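Local coordinates for protein mannitol dehydrogenase (PDB 3TWO) that probably interconverts cinnamyl alcohols and their aldehydes, using NADP(H) as the hydride carrier and zinc at the active site, at residues Gly7-Lys13 / Tyr58-Pro62; Phe22-Val27 / Ser133-Val137; Val174-Thr178 / Met199-Val203. All blocks are in the same frame, centred on the assembly; numbering follows the deposited sequence.

Contacts 1 and 2 are neighbours in the GroES-like catalytic domain, their centres about 15 Å apart. They share the two-stranded antiparallel sheet 3-9/18-24: contact 1 ties its first strand and what follows to residues 58-62, contact 2 lays its second strand against strand 135-139. Along the chain their segments alternate, and they touch directly where Ile61 meets Phe22. Contact 3 comes later in sequence and lies on the opposite side of the chain's centre, with its centre about 41 Å from that of contact 1. It belongs to the Rossmann-type domain that carries NADPH, so the three contacts sample both halves of this two-domain dehydrogenase.

Contact 1: residues Gly7-Lys13 / Tyr58-Pro62; sequences GFAIFSK and YPMIP
Ile10 and Met60 form a lone antiparallel bridge, a hydrogen-bonded pair, in the GroES-like catalytic domain, where segment 7-13, partly on strand 3-9, meets the loop that leads to strand 65-73. Ile10 N donates to Met60 O at 3.0 Å, in the carbonyl plane; the return bond from Met60 N to Ile10 O is just as short and nearly straight, 170° at the hydrogen. This is the tight, buried part. Ala9 CB packs 3.8 Å from Ile61 CG1, and Ile10 CG2 meets Met60 CB at 4.0 Å, the two side chains alongside; with Met60 CG anti to the backbone N (chi1 -179°), the rest of that chain leads away. Pro62 lies at this end, its side chain about 9 Å from a zinc ion.

Toward solvent the contact depends on rings. A cis peptide precedes Pro59, whose CB sits over the centre of the Phe11 ring, 3.8 Å from the centroid, while His20 meets that ring edge-to-face. Bonds of the Tyr58 hydroxyl to Ala49 O and Ser51 OG probably limit the ring's swing. Ser12 CA rides over one face, 3.7 Å from the centroid, and Ile10 O lies in plane at the edge, 3.4 Å from Tyr58 CD2.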
ATOM      1  N   GLY B   7      27.983  -3.953 -29.689  1.00 30.25           N
ATOM      2  CA  GLY B   7      27.239  -3.014 -28.881  1.00 29.82           C
ATOM      3  C   GLY B   7      28.113  -2.164 -27.999  1.00 30.02           C
ATOM      4  O   GLY B   7      29.313  -2.064 -28.190  1.00 29.97           O
ATOM      5  N   PHE B   8      27.458  -1.538 -27.034  1.00 29.19           N
ATOM      6  CA  PHE B   8      28.081  -0.605 -26.137  1.00 29.73           C
ATOM      7  C   PHE B   8      27.939  -1.160 -24.737  1.00 29.30           C
ATOM      8  O   PHE B   8      26.807  -1.226 -24.218  1.00 28.17           O
ATOM      9  CB  PHE B   8      27.426   0.788 -26.299  1.00 29.30           C
ATOM     10  CG  PHE B   8      27.683   1.373 -27.654  1.00 29.92           C
ATOM     11  CD1 PHE B   8      26.758   1.180 -28.689  1.00 32.11           C
ATOM     12  CD2 PHE B   8      28.904   1.971 -27.938  1.00 30.80           C
ATOM     13  CE1 PHE B   8      27.012   1.657 -29.999  1.00 32.74           C
ATOM     14  CE2 PHE B   8      29.192   2.440 -29.250  1.00 32.67           C
ATOM     15  CZ  PHE B   8      28.222   2.290 -30.273  1.00 34.42           C
ATOM     16  N   ALA B   9      29.086  -1.619 -24.201  1.00 27.47           N
ATOM     17  CA  ALA B   9      29.199  -2.273 -22.904  1.00 27.45           C
ATOM     18  C   ALA B   9      29.890  -1.405 -21.844  1.00 27.77           C
ATOM     19  O   ALA B   9      30.804  -0.617 -22.151  1.00 25.35           O
ATOM     20  CB  ALA B   9      29.970  -3.675 -23.013  1.00 25.42           C
ATOM     21  N   ILE B  10      29.487  -1.621 -20.584  1.00 28.20           N
ATOM     22  CA  ILE B  10      30.208  -1.050 -19.422  1.00 29.09           C
ATOM     23  C   ILE B  10      30.809  -2.172 -18.587  1.00 29.97           C
ATOM     24  O   ILE B  10      30.151  -3.203 -18.356  1.00 30.82           O
ATOM     25  CB  ILE B  10      29.233  -0.148 -18.615  1.00 29.41           C
ATOM     26  CG1 ILE B  10      29.926   0.454 -17.385  1.00 29.86           C
ATOM     27  CG2 ILE B  10      27.918  -0.926 -18.256  1.00 25.77           C
ATOM     28  CD1 ILE B  10      29.001   1.413 -16.570  1.00 30.59           C
ATOM     29  N   PHE B  11      32.060  -2.030 -18.157  1.00 31.08           N
ATOM     30  CA  PHE B  11      32.726  -3.166 -17.535  1.00 33.08           C
ATOM     31  C   PHE B  11      32.747  -3.198 -16.015  1.00 34.06           C
ATOM     32  O   PHE B  11      33.170  -4.211 -15.409  1.00 34.83           O
ATOM     33  CB  PHE B  11      34.148  -3.262 -18.030  1.00 33.05           C
ATOM     34  CG  PHE B  11      34.276  -4.073 -19.276  1.00 37.50           C
ATOM     35  CD1 PHE B  11      33.783  -3.569 -20.505  1.00 37.57           C
ATOM     36  CD2 PHE B  11      34.859  -5.359 -19.233  1.00 37.23           C
ATOM     37  CE1 PHE B  11      33.891  -4.324 -21.692  1.00 39.20           C
ATOM     38  CE2 PHE B  11      34.970  -6.131 -20.416  1.00 41.72           C
ATOM     39  CZ  PHE B  11      34.484  -5.594 -21.661  1.00 39.99           C
ATOM     40  N   SER B  12      32.424  -2.075 -15.406  1.00 33.52           N
ATOM     41  CA  SER B  12      32.202  -2.039 -13.983  1.00 34.59           C
ATOM     42  C   SER B  12      31.500  -0.712 -13.698  1.00 34.65           C
ATOM     43  O   SER B  12      31.377   0.129 -14.570  1.00 34.40           O
ATOM     44  CB  SER B  12      33.479  -2.154 -13.182  1.00 34.10           C
ATOM     45  OG  SER B  12      34.147  -0.923 -13.207  1.00 37.20           O
ATOM     46  N   LYS B  13      31.063  -0.539 -12.466  1.00 36.01           N
ATOM     47  CA  LYS B  13      30.073   0.476 -12.134  1.00 37.42           C
ATOM     48  C   LYS B  13      30.591   1.896 -12.313  1.00 37.17           C
ATOM     49  O   LYS B  13      29.816   2.795 -12.473  1.00 38.54           O
ATOM     50  CB  LYS B  13      29.657   0.288 -10.673  1.00 37.56           C
ATOM     51  CG  LYS B  13      30.824   0.650  -9.732  1.00 41.51           C
ATOM     52  CD  LYS B  13      30.764  -0.037  -8.435  1.00 45.00           C
ATOM     53  CE  LYS B  13      29.707   0.505  -7.588  1.00 46.13           C
ATOM     54  NZ  LYS B  13      30.208   0.082  -6.279  1.00 51.41           N
ATOM     55  N   TYR B  58      28.733  -7.857 -15.092  1.00 30.15           N
ATOM     56  CA  TYR B  58      29.629  -7.130 -16.008  1.00 30.96           C
ATOM     57  C   TYR B  58      30.480  -8.106 -16.801  1.00 31.04           C
ATOM     58  O   TYR B  58      30.867  -9.112 -16.248  1.00 29.69           O
ATOM     59  CB  TYR B  58      30.592  -6.208 -15.212  1.00 30.91           C
ATOM     60  CG  TYR B  58      29.842  -5.138 -14.449  1.00 32.00           C
ATOM     61  CD1 TYR B  58      29.644  -5.241 -13.053  1.00 29.67           C
ATOM     62  CD2 TYR B  58      29.307  -4.030 -15.136  1.00 29.09           C
ATOM     63  CE1 TYR B  58      28.928  -4.244 -12.371  1.00 29.53           C
ATOM     64  CE2 TYR B  58      28.599  -3.052 -14.466  1.00 30.53           C
ATOM     65  CZ  TYR B  58      28.393  -3.178 -13.089  1.00 29.87           C
ATOM     66  OH  TYR B  58      27.685  -2.175 -12.469  1.00 30.40           O
ATOM     67  N   PRO B  59      30.780  -7.823 -18.096  1.00 30.60           N
ATOM     68  CA  PRO B  59      30.368  -6.674 -18.888  1.00 30.48           C
ATOM     69  C   PRO B  59      28.862  -6.616 -19.178  1.00 29.79           C
ATOM     70  O   PRO B  59      28.204  -7.661 -19.519  1.00 32.31           O
ATOM     71  CB  PRO B  59      31.149  -6.815 -20.199  1.00 30.57           C
ATOM     72  CG  PRO B  59      31.436  -8.274 -20.358  1.00 32.50           C
ATOM     73  CD  PRO B  59      31.554  -8.815 -18.896  1.00 31.46           C
ATOM     74  N   MET B  60      28.314  -5.424 -19.057  1.00 26.78           N
ATOM     75  CA  MET B  60      26.857  -5.276 -19.141  1.00 25.95           C
ATOM     76  C   MET B  60      26.471  -4.466 -20.357  1.00 26.04           C
ATOM     77  O   MET B  60      27.090  -3.441 -20.661  1.00 26.20           O
ATOM     78  CB  MET B  60      26.319  -4.570 -17.917  1.00 24.53           C
ATOM     79  CG  MET B  60      24.785  -4.378 -17.888  1.00 25.97           C
ATOM     80  SD  MET B  60      24.147  -3.491 -16.418  1.00 27.27           S
ATOM     81  CE  MET B  60      24.817  -4.485 -15.077  1.00 27.45           C
ATOM     82  N   ILE B  61      25.428  -4.892 -21.046  1.00 25.17           N
ATOM     83  CA  ILE B  61      24.918  -4.088 -22.161  1.00 24.66           C
ATOM     84  C   ILE B  61      23.462  -3.793 -21.902  1.00 24.43           C
ATOM     85  O   ILE B  61      22.597  -4.652 -22.145  1.00 24.96           O
ATOM     86  CB  ILE B  61      25.068  -4.796 -23.533  1.00 24.75           C
ATOM     87  CG1 ILE B  61      26.548  -4.904 -23.938  1.00 25.84           C
ATOM     88  CG2 ILE B  61      24.325  -4.025 -24.648  1.00 24.20           C
ATOM     89  CD1 ILE B  61      26.826  -5.575 -25.314  1.00 26.27           C
ATOM     90  N   PRO B  62      23.160  -2.595 -21.392  1.00 24.99           N
ATOM     91  CA  PRO B  62      21.763  -2.318 -21.043  1.00 24.42           C
ATOM     92  C   PRO B  62      20.914  -2.002 -22.281  1.00 25.13           C
ATOM     93  O   PRO B  62      21.385  -2.201 -23.441  1.00 25.71           O
ATOM     94  CB  PRO B  62      21.859  -1.088 -20.107  1.00 23.89           C
ATOM     95  CG  PRO B  62      23.329  -0.970 -19.750  1.00 25.60           C
ATOM     96  CD  PRO B  62      24.043  -1.499 -20.986  1.00 25.62           C
TER

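Contact 2: residues Phe22-Val27 / Ser133-Val137; sequences FSRHAV and SNNIV
Arg24 lays its guanidinium flat against Ile136, whose CG1 stands 3.6 Å above the plane and over its centre. The opposite face is covered by Phe22, which comes edge-on with CE1 over the middle of the group, so the guanidinium is clamped between an aliphatic branch and a ring edge. The chain from CG to NE is extended and carries the charge across to the second strand. There Arg24 NE and Arg24 NH2 both turn to Asn135 O, at 2.9 Å and 3.1 Å respectively; both bonds are weak, bent to 128° at NE and 126° at NH2. Arg24 NE also has a weak, longer bond to Asn135 OD1. Stronger support comes from outside, where Arg24 NH1 bonds to Met129 O, while Ser133 OG, in plane at the guanidinium edge and 3.0 Å from Arg24 NH2, is bonded to Gly130 O. The Asn135 amide is itself held by Ser5 OG and Gln4 O, so strand 3-9 positions the group that faces the arginine.

Further along, Val137 CB lies over the face of the His25 ring, a CH-pi contact 4.2 Å from the centroid, with His25 NE2 3.3 Å from Val137 CG1. Val27 CG2 lies loosely, 4.4 Å from Val137 CG1.

The axes of the short pieces 22-24 and 135-137 lie 35° apart and approach to 8.2 Å, and the contact is made by side chains. Here the small antiparallel sheet 3-9/18-24 lies over strand 135-139 of the larger mixed sheet, consistent with the GroES-like domain of the zinc-dependent alcohol dehydrogenase family.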
ATOM      1  N   PHE B  22      30.694  -9.227 -29.176  1.00 34.60           N
ATOM      2  CA  PHE B  22      30.209 -10.392 -28.433  1.00 34.35           C
ATOM      3  C   PHE B  22      29.408 -11.286 -29.341  1.00 35.15           C
ATOM      4  O   PHE B  22      29.367 -11.070 -30.545  1.00 34.73           O
ATOM      5  CB  PHE B  22      29.377  -9.998 -27.183  1.00 32.91           C
ATOM      6  CG  PHE B  22      28.082  -9.309 -27.484  1.00 30.96           C
ATOM      7  CD1 PHE B  22      26.871  -9.966 -27.282  1.00 29.60           C
ATOM      8  CD2 PHE B  22      28.062  -7.993 -27.976  1.00 28.86           C
ATOM      9  CE1 PHE B  22      25.618  -9.294 -27.512  1.00 28.33           C
ATOM     10  CE2 PHE B  22      26.848  -7.325 -28.231  1.00 29.82           C
ATOM     11  CZ  PHE B  22      25.610  -7.953 -27.965  1.00 27.39           C
ATOM     12  N   SER B  23      28.806 -12.317 -28.760  1.00 35.31           N
ATOM     13  CA  SER B  23      27.969 -13.215 -29.515  1.00 36.17           C
ATOM     14  C   SER B  23      26.726 -13.578 -28.687  1.00 35.50           C
ATOM     15  O   SER B  23      26.722 -13.511 -27.436  1.00 34.89           O
ATOM     16  CB  SER B  23      28.769 -14.468 -29.960  1.00 37.37           C
ATOM     17  OG  SER B  23      28.947 -15.324 -28.842  1.00 37.93           O
ATOM     18  N   ARG B  24      25.663 -13.936 -29.385  1.00 35.16           N
ATOM     19  CA  ARG B  24      24.426 -14.381 -28.715  1.00 34.37           C
ATOM     20  C   ARG B  24      24.134 -15.828 -29.103  1.00 35.10           C
ATOM     21  O   ARG B  24      24.695 -16.331 -30.077  1.00 34.16           O
ATOM     22  CB  ARG B  24      23.265 -13.515 -29.176  1.00 33.65           C
ATOM     23  CG  ARG B  24      23.407 -12.038 -28.865  1.00 32.45           C
ATOM     24  CD  ARG B  24      22.252 -11.248 -29.483  1.00 27.51           C
ATOM     25  NE  ARG B  24      22.215  -9.827 -29.095  1.00 30.44           N
ATOM     26  CZ  ARG B  24      21.858  -9.321 -27.897  1.00 29.45           C
ATOM     27  NH1 ARG B  24      21.563 -10.120 -26.857  1.00 28.69           N
ATOM     28  NH2 ARG B  24      21.790  -7.985 -27.741  1.00 25.46           N
ATOM     29  N   HIS B  25      23.232 -16.484 -28.364  1.00 34.87           N
ATOM     30  CA  HIS B  25      22.776 -17.830 -28.746  1.00 35.40           C
ATOM     31  C   HIS B  25      22.240 -17.930 -30.206  1.00 35.12           C
ATOM     32  O   HIS B  25      21.665 -16.977 -30.758  1.00 33.22           O
ATOM     33  CB  HIS B  25      21.739 -18.385 -27.740  1.00 35.04           C
ATOM     34  CG  HIS B  25      20.390 -17.728 -27.800  1.00 36.39           C
ATOM     35  ND1 HIS B  25      19.948 -16.838 -26.826  1.00 33.56           N
ATOM     36  CD2 HIS B  25      19.344 -17.904 -28.650  1.00 34.26           C
ATOM     37  CE1 HIS B  25      18.699 -16.482 -27.095  1.00 31.70           C
ATOM     38  NE2 HIS B  25      18.308 -17.118 -28.186  1.00 34.23           N
ATOM     39  N   ALA B  26      22.452 -19.103 -30.796  1.00 35.92           N
ATOM     40  CA  ALA B  26      21.936 -19.463 -32.121  1.00 35.66           C
ATOM     41  C   ALA B  26      20.420 -19.255 -32.159  1.00 35.34           C
ATOM     42  O   ALA B  26      19.735 -19.313 -31.125  1.00 33.73           O
ATOM     43  CB  ALA B  26      22.284 -20.949 -32.430  1.00 35.75           C
ATOM     44  N   VAL B  27      19.904 -19.010 -33.361  1.00 36.19           N
ATOM     45  CA  VAL B  27      18.469 -18.908 -33.606  1.00 36.40           C
ATOM     46  C   VAL B  27      17.797 -20.277 -33.499  1.00 37.29           C
ATOM     47  O   VAL B  27      17.986 -21.117 -34.350  1.00 38.52           O
ATOM     48  CB  VAL B  27      18.190 -18.288 -34.996  1.00 36.70           C
ATOM     49  CG1 VAL B  27      16.724 -18.028 -35.144  1.00 35.38           C
ATOM     50  CG2 VAL B  27      19.019 -16.960 -35.201  1.00 35.89           C
ATOM     51  N   SER B 133      22.896  -2.426 -28.956  1.00 28.46           N
ATOM     52  CA  SER B 133      23.666  -3.369 -29.771  1.00 28.64           C
ATOM     53  C   SER B 133      22.985  -3.466 -31.131  1.00 29.79           C
ATOM     54  O   SER B 133      21.867  -2.937 -31.304  1.00 29.63           O
ATOM     55  CB  SER B 133      23.690  -4.742 -29.090  1.00 28.32           C
ATOM     56  OG  SER B 133      22.401  -5.350 -29.044  1.00 30.99           O
ATOM     57  N   ASN B 134      23.603  -4.187 -32.076  1.00 29.59           N
ATOM     58  CA  ASN B 134      23.112  -4.167 -33.446  1.00 29.25           C
ATOM     59  C   ASN B 134      22.058  -5.226 -33.724  1.00 29.19           C
ATOM     60  O   ASN B 134      21.391  -5.173 -34.752  1.00 29.45           O
ATOM     61  CB  ASN B 134      24.272  -4.250 -34.478  1.00 29.48           C
ATOM     62  CG  ASN B 134      25.074  -5.561 -34.393  1.00 32.47           C
ATOM     63  OD1 ASN B 134      25.765  -5.958 -35.355  1.00 36.19           O
ATOM     64  ND2 ASN B 134      25.019  -6.214 -33.267  1.00 25.40           N
ATOM     65  N   ASN B 135      21.924  -6.209 -32.827  1.00 28.35           N
ATOM     66  CA  ASN B 135      20.933  -7.244 -33.050  1.00 28.69           C
ATOM     67  C   ASN B 135      20.593  -7.910 -31.733  1.00 28.67           C
ATOM     68  O   ASN B 135      21.276  -7.661 -30.732  1.00 28.41           O
ATOM     69  CB  ASN B 135      21.441  -8.281 -34.108  1.00 28.91           C
ATOM     70  CG  ASN B 135      22.660  -9.055 -33.641  1.00 28.54           C
ATOM     71  OD1 ASN B 135      22.775  -9.424 -32.467  1.00 32.17           O
ATOM     72  ND2 ASN B 135      23.577  -9.358 -34.580  1.00 27.84           N
ATOM     73  N   ILE B 136      19.573  -8.768 -31.747  1.00 28.39           N
ATOM     74  CA  ILE B 136      19.152  -9.491 -30.558  1.00 28.36           C
ATOM     75  C   ILE B 136      18.376 -10.716 -31.056  1.00 30.47           C
ATOM     76  O   ILE B 136      17.747 -10.668 -32.168  1.00 31.22           O
ATOM     77  CB  ILE B 136      18.316  -8.614 -29.574  1.00 28.87           C
ATOM     78  CG1 ILE B 136      18.230  -9.285 -28.198  1.00 27.03           C
ATOM     79  CG2 ILE B 136      16.915  -8.306 -30.107  1.00 24.65           C
ATOM     80  CD1 ILE B 136      17.608  -8.443 -27.135  1.00 26.51           C
ATOM     81  N   VAL B 137      18.470 -11.818 -30.300  1.00 29.44           N
ATOM     82  CA  VAL B 137      17.791 -13.087 -30.653  1.00 29.97           C
ATOM     83  C   VAL B 137      16.732 -13.358 -29.579  1.00 28.72           C
ATOM     84  O   VAL B 137      17.093 -13.514 -28.419  1.00 28.75           O
ATOM     85  CB  VAL B 137      18.811 -14.309 -30.737  1.00 31.21           C
ATOM     86  CG1 VAL B 137      18.113 -15.606 -31.161  1.00 31.23           C
ATOM     87  CG2 VAL B 137      19.950 -14.001 -31.704  1.00 31.49           C
TER

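Contact 3: residues Val174-Thr178 / Met199-Val203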
ATOM      1  N   VAL B 174      -8.286   4.613 -14.543  1.00 27.36           N
ATOM      2  CA  VAL B 174      -8.310   6.050 -14.749  1.00 27.33           C
ATOM      3  C   VAL B 174      -9.271   6.373 -15.935  1.00 28.50           C
ATOM      4  O   VAL B 174      -9.214   5.725 -16.997  1.00 28.71           O
ATOM      5  CB  VAL B 174      -6.829   6.535 -14.986  1.00 26.57           C
ATOM      6  CG1 VAL B 174      -6.794   7.916 -15.603  1.00 24.83           C
ATOM      7  CG2 VAL B 174      -6.068   6.439 -13.649  1.00 22.42           C
ATOM      8  N   THR B 175     -10.152   7.354 -15.742  1.00 27.65           N
ATOM      9  CA  THR B 175     -11.089   7.683 -16.750  1.00 28.05           C
ATOM     10  C   THR B 175     -11.446   9.206 -16.784  1.00 27.45           C
ATOM     11  O   THR B 175     -10.726  10.042 -16.246  1.00 26.39           O
ATOM     12  CB  THR B 175     -12.348   6.736 -16.660  1.00 29.96           C
ATOM     13  OG1 THR B 175     -13.175   6.962 -17.785  1.00 29.44           O
ATOM     14  CG2 THR B 175     -13.188   6.994 -15.391  1.00 28.59           C
ATOM     15  N   LYS B 176     -12.516   9.568 -17.461  1.00 27.78           N
ATOM     16  CA  LYS B 176     -12.897  10.987 -17.553  1.00 29.45           C
ATOM     17  C   LYS B 176     -13.115  11.631 -16.169  1.00 29.94           C
ATOM     18  O   LYS B 176     -13.859  11.116 -15.337  1.00 30.27           O
ATOM     19  CB  LYS B 176     -14.149  11.128 -18.354  1.00 29.41           C
ATOM     20  CG  LYS B 176     -14.058  10.865 -19.881  1.00 34.36           C
ATOM     21  CD  LYS B 176     -15.548  11.001 -20.349  1.00 40.61           C
ATOM     22  CE  LYS B 176     -15.873  10.636 -21.761  1.00 46.13           C
ATOM     23  NZ  LYS B 176     -14.686  10.818 -22.571  1.00 50.78           N
ATOM     24  N   GLY B 177     -12.469  12.751 -15.901  1.00 29.88           N
ATOM     25  CA  GLY B 177     -12.668  13.357 -14.599  1.00 30.59           C
ATOM     26  C   GLY B 177     -11.819  12.817 -13.470  1.00 30.18           C
ATOM     27  O   GLY B 177     -11.760  13.450 -12.429  1.00 30.19           O
ATOM     28  N   THR B 178     -11.123  11.690 -13.659  1.00 29.95           N
ATOM     29  CA  THR B 178     -10.201  11.192 -12.624  1.00 27.42           C
ATOM     30  C   THR B 178      -9.176  12.268 -12.402  1.00 28.28           C
ATOM     31  O   THR B 178      -8.615  12.775 -13.396  1.00 28.20           O
ATOM     32  CB  THR B 178      -9.505   9.937 -13.069  1.00 28.68           C
ATOM     33  OG1 THR B 178     -10.507   8.970 -13.401  1.00 28.20           O
ATOM     34  CG2 THR B 178      -8.589   9.383 -11.949  1.00 23.57           C
ATOM     35  N   MET B 199      -6.914   9.557 -21.738  1.00 31.09           N
ATOM     36  CA  MET B 199      -7.961   8.816 -21.042  1.00 31.34           C
ATOM     37  C   MET B 199      -9.041   9.700 -20.397  1.00 32.06           C
ATOM     38  O   MET B 199      -9.955   9.190 -19.765  1.00 30.77           O
ATOM     39  CB  MET B 199      -7.337   7.900 -19.979  1.00 30.97           C
ATOM     40  CG  MET B 199      -6.656   6.691 -20.600  1.00 31.59           C
ATOM     41  SD  MET B 199      -5.616   5.777 -19.445  1.00 34.00           S
ATOM     42  CE  MET B 199      -6.848   4.737 -18.645  1.00 45.45           C
ATOM     43  N   GLY B 200      -8.924  11.021 -20.553  1.00 32.23           N
ATOM     44  CA  GLY B 200      -9.911  11.951 -20.007  1.00 31.30           C
ATOM     45  C   GLY B 200      -9.578  12.501 -18.618  1.00 31.21           C
ATOM     46  O   GLY B 200     -10.425  13.203 -18.018  1.00 32.21           O
ATOM     47  N   ALA B 201      -8.381  12.207 -18.098  1.00 28.23           N
ATOM     48  CA  ALA B 201      -8.009  12.663 -16.755  1.00 27.65           C
ATOM     49  C   ALA B 201      -7.698  14.134 -16.695  1.00 28.89           C
ATOM     50  O   ALA B 201      -7.363  14.773 -17.699  1.00 28.36           O
ATOM     51  CB  ALA B 201      -6.833  11.909 -16.204  1.00 25.75           C
ATOM     52  N   GLU B 202      -7.808  14.664 -15.487  1.00 28.83           N
ATOM     53  CA  GLU B 202      -7.361  15.990 -15.201  1.00 29.82           C
ATOM     54  C   GLU B 202      -5.986  15.768 -14.549  1.00 28.60           C
ATOM     55  O   GLU B 202      -5.909  15.170 -13.475  1.00 27.39           O
ATOM     56  CB  GLU B 202      -8.354  16.687 -14.253  1.00 29.48           C
ATOM     57  CG  GLU B 202      -8.079  18.107 -14.166  1.00 36.94           C
ATOM     58  CD  GLU B 202      -9.113  18.911 -13.332  1.00 46.22           C
ATOM     59  OE1 GLU B 202      -9.286  20.089 -13.687  1.00 53.98           O
ATOM     60  OE2 GLU B 202      -9.743  18.418 -12.359  1.00 47.17           O
ATOM     61  N   VAL B 203      -4.921  16.280 -15.179  1.00 28.23           N
ATOM     62  CA  VAL B 203      -3.579  15.838 -14.832  1.00 27.56           C
ATOM     63  C   VAL B 203      -2.757  16.892 -14.120  1.00 28.43           C
ATOM     64  O   VAL B 203      -2.673  18.046 -14.571  1.00 30.19           O
ATOM     65  CB  VAL B 203      -2.848  15.350 -16.105  1.00 26.91           C
ATOM     66  CG1 VAL B 203      -1.427  14.826 -15.785  1.00 24.10           C
ATOM     67  CG2 VAL B 203      -3.697  14.256 -16.752  1.00 24.92           C
TER
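Met199 reaches back over Val174, starting with CB 4.1 Å from Val174 O. With CG anti to the carbonyl carbon (chi1 -74°), the chain swings past that oxygen: Met199 CG and SD only pass Val174 O, at 4.5 Å and 4.3 Å. A bend at chi3 (83°) then folds CE inward, and it is this methyl that makes the touch, Met199 CE coming up tightly against Val174 O at 3.0 Å and resting 4.1 Å from Val174 CB. Leu169 and Lys170 of helix 158-171 also touch this side chain.

The contact sits in a Rossmann beta-alpha-beta crossover (strand 179-183, helix 187-198 and strand 202-206), at the end away from the GxGxxG turn, whose backbone amides face NADPH, as in this family. Gly200 ends the helix in a Schellman motif, while Thr175 to Thr178 make a type II beta turn with Gly177 at its positive-phi position. The two turns are joined by Gly177 N, which donates to Gly200 O at 3.0 Å from well above the carbonyl plane. Next to them Ala201 CB packs on Val174 CG1. Where strand pairing begins, Glu202 N meets Thr178 O at 2.9 Å, almost in line with the carbonyl bond.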